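Putative fimbrial associated sortase-like protein (Corynebacterium diphtheriae, PDB 6BWE) is a sortase of the pilus-associated type that probably joins pilin subunits through a cysteine acyl-enzyme intermediate. Local coordinates at residues Ala99-Gly104 with Val123-Ser128. The protein carries 2 engineered substitutions. Numbering follows the deposited sequence. Where two conformers were deposited one is given.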
ATOM      1  N   ALA A  99      19.166  -3.508  12.399  1.00 23.83           N
ATOM      2  CA  ALA A  99      20.597  -3.361  12.076  1.00 24.80           C
ATOM      3  C   ALA A  99      20.828  -2.232  11.070  1.00 24.90           C
ATOM      4  O   ALA A  99      21.750  -1.401  11.234  1.00 24.97           O
ATOM      5  CB  ALA A  99      21.199  -4.680  11.609  1.00 25.83           C
ATOM      6  N   THR A 100      19.931  -2.114  10.089  1.00 24.12           N
ATOM      7  CA  THR A 100      20.030  -1.065   9.061  1.00 24.16           C
ATOM      8  C   THR A 100      20.027   0.327   9.688  1.00 23.62           C
ATOM      9  O   THR A 100      20.853   1.171   9.347  1.00 22.48           O
ATOM     10  CB  THR A 100      18.861  -1.175   8.071  1.00 24.72           C
ATOM     11  OG1 THR A 100      18.874  -2.461   7.466  1.00 26.42           O
ATOM     12  CG2 THR A 100      18.892  -0.109   7.026  1.00 25.18           C
ATOM     13  N   LEU A 101      19.116   0.545  10.632  1.00 23.31           N
ATOM     14  CA  LEU A 101      18.951   1.857  11.232  1.00 23.98           C
ATOM     15  C   LEU A 101      20.053   2.212  12.269  1.00 24.05           C
ATOM     16  O   LEU A 101      20.148   3.356  12.720  1.00 24.16           O
ATOM     17  CB  LEU A 101      17.557   1.970  11.837  1.00 24.96           C
ATOM     18  CG  LEU A 101      16.404   1.714  10.845  1.00 26.18           C
ATOM     19  CD1 LEU A 101      15.106   1.746  11.613  1.00 27.95           C
ATOM     20  CD2 LEU A 101      16.400   2.712   9.711  1.00 26.62           C
ATOM     21  N   GLU A 102      20.929   1.264  12.604  1.00 23.88           N
ATOM     22  CA  GLU A 102      22.150   1.585  13.349  1.00 25.34           C
ATOM     23  C   GLU A 102      23.233   2.149  12.437  1.00 25.11           C
ATOM     24  O   GLU A 102      24.157   2.781  12.924  1.00 26.03           O
ATOM     25  CB  GLU A 102      22.667   0.374  14.104  1.00 26.33           C
ATOM     26  CG  GLU A 102      21.670  -0.113  15.158  1.00 27.26           C
ATOM     27  CD  GLU A 102      22.165  -1.263  15.987  1.00 28.55           C
ATOM     28  OE1 GLU A 102      23.395  -1.483  16.039  1.00 30.44           O
ATOM     29  OE2 GLU A 102      21.318  -1.960  16.600  1.00 29.61           O
ATOM     30  N   HIS A 103      23.128   1.933  11.131  1.00 24.65           N
ATOM     31  CA  HIS A 103      24.181   2.330  10.207  1.00 25.81           C
ATOM     32  C   HIS A 103      23.797   3.287   9.091  1.00 26.28           C
ATOM     33  O   HIS A 103      24.667   3.742   8.347  1.00 28.30           O
ATOM     34  CB  HIS A 103      24.813   1.066   9.608  1.00 26.76           C
ATOM     35  CG  HIS A 103      25.366   0.143  10.633  1.00 27.54           C
ATOM     36  ND1 HIS A 103      26.540   0.407  11.311  1.00 29.19           N
ATOM     37  CD2 HIS A 103      24.883  -1.018  11.140  1.00 27.77           C
ATOM     38  CE1 HIS A 103      26.772  -0.578  12.164  1.00 30.11           C
ATOM     39  NE2 HIS A 103      25.785  -1.458  12.074  1.00 30.32           N
ATOM     40  N   GLY A 104      22.510   3.587   8.926  1.00 24.08           N
ATOM     41  CA  GLY A 104      22.118   4.582   7.960  1.00 22.93           C
ATOM     42  C   GLY A 104      20.611   4.782   8.018  1.00 21.73           C
ATOM     43  O   GLY A 104      19.976   4.539   9.050  1.00 21.29           O
ATOM     44  N   VAL A 123       8.985   7.490   2.072  1.00 20.70           N
ATOM     45  CA  VAL A 123       9.230   7.791   3.454  1.00 21.30           C
ATOM     46  C   VAL A 123      10.575   7.155   3.853  1.00 21.60           C
ATOM     47  O   VAL A 123      10.798   5.960   3.642  1.00 21.52           O
ATOM     48  CB  VAL A 123       8.093   7.318   4.330  1.00 22.00           C
ATOM     49  CG1 VAL A 123       8.399   7.662   5.788  1.00 22.44           C
ATOM     50  CG2 VAL A 123       6.791   7.945   3.843  1.00 22.31           C
ATOM     51  N   ILE A 124      11.457   7.986   4.382  1.00 21.40           N
ATOM     52  CA  ILE A 124      12.850   7.631   4.693  1.00 22.59           C
ATOM     53  C   ILE A 124      13.000   7.864   6.191  1.00 22.49           C
ATOM     54  O   ILE A 124      12.779   8.999   6.654  1.00 22.25           O
ATOM     55  CB  ILE A 124      13.859   8.569   3.987  1.00 22.68           C
ATOM     56  CG1 ILE A 124      13.627   8.647   2.489  1.00 24.50           C
ATOM     57  CG2 ILE A 124      15.290   8.153   4.308  1.00 22.65           C
ATOM     58  CD1 ILE A 124      13.706   7.364   1.798  1.00 25.81           C
ATOM     59  N   THR A 125      13.368   6.819   6.923  1.00 22.59           N
ATOM     60  CA  THR A 125      13.466   6.843   8.386  0.50 23.16           C
ATOM     61  C   THR A 125      14.917   6.772   8.886  1.00 23.57           C
ATOM     62  O   THR A 125      15.770   6.097   8.285  1.00 23.67           O
ATOM     63  CB  THR A 125      12.730   5.649   9.018  0.50 23.34           C
ATOM     64  OG1 THR A 125      13.529   4.466   8.867  0.50 24.39           O
ATOM     65  CG2 THR A 125      11.351   5.457   8.395  0.50 23.59           C
ATOM     66  N   GLY A 126      15.192   7.438   9.999  1.00 23.37           N
ATOM     67  CA  GLY A 126      16.494   7.335  10.656  1.00 24.05           C
ATOM     68  C   GLY A 126      16.334   7.535  12.147  1.00 25.55           C
ATOM     69  O   GLY A 126      15.357   8.175  12.618  1.00 25.12           O
ATOM     70  N   HIS A 127      17.339   7.078  12.872  1.00 27.88           N
ATOM     71  CA  HIS A 127      17.328   7.127  14.323  1.00 30.68           C
ATOM     72  C   HIS A 127      17.892   8.451  14.774  1.00 30.33           C
ATOM     73  O   HIS A 127      18.747   9.042  14.104  1.00 27.40           O
ATOM     74  CB  HIS A 127      18.160   6.008  14.965  1.00 33.52           C
ATOM     75  CG  HIS A 127      17.413   4.734  15.183  1.00 38.99           C
ATOM     76  ND1 HIS A 127      16.040   4.678  15.325  1.00 42.15           N
ATOM     77  CD2 HIS A 127      17.846   3.450  15.259  1.00 43.02           C
ATOM     78  CE1 HIS A 127      15.657   3.422  15.473  1.00 42.95           C
ATOM     79  NE2 HIS A 127      16.735   2.657  15.453  1.00 42.64           N
ATOM     80  N   SER A 128      17.400   8.867  15.936  1.00 31.94           N
ATOM     81  CA  SER A 128      17.964   9.934  16.739  1.00 34.81           C
ATOM     82  C   SER A 128      18.347   9.351  18.106  1.00 36.66           C
ATOM     83  O   SER A 128      17.609   8.518  18.667  1.00 34.51           O
ATOM     84  CB  SER A 128      16.923  11.026  16.951  1.00 35.43           C
ATOM     85  OG  SER A 128      16.747  11.762  15.783  1.00 35.42           O
TER
HETATM   86  O   HOH W   1      19.084   5.389  11.437  1.00 26.93           O
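Leu101 meets Thr125, of strand 123-125, and His127, in the loop that follows, with two different parts of its side chain. Its CB sits over one face of the His127 imidazole, 4.0 Å from the ring centroid and 28° off the ring normal, a CH-pi contact displaced toward the CD2-NE2 side of the ring. Leu101 O lies 3.4 Å from His127 CD2, above the plane and beyond the rim of the ring. Farther out, the isobutyl group turns to Thr125, where Leu101 CD2 comes within 3.7 Å of Thr125 O and, in the conformer given, 3.5 Å of Thr125 OG1. With CG trans to its carbonyl carbon (chi1 -57°), Leu101 brings CD2 up to the threonine while CB remains on the imidazole. In the same conformer Thr125 OG1 also makes a weak hydrogen bond to Gly106 O, in the strand that follows the helix.

This close-packed part gives way to a looser side, where a single water bridges the two backbones. The water donates to Leu101 O at 2.6 Å and to Gly104 O at 2.7 Å, and accepts from His127 N at 2.8 Å. It thus ties the last turn of helix 98-103 and the residue after it to the segment carrying the histidine. The exposed Glu102 turns away on the solvent side.

Beyond the histidine, Ser128 N hydrogen-bonds to OD of the oxidised cysteine at position 189, the predicted acyl-thioester residue. Leu101 of the short helix covers one face of the His127 ring, and the water holds the backbone N of the same histidine. Just beyond strand 123-125, this is the setting of the predicted active-site histidine in the sortase domain of a longer membrane protein, a beta-barrel fold in which the histidine and the cysteine lie near each other.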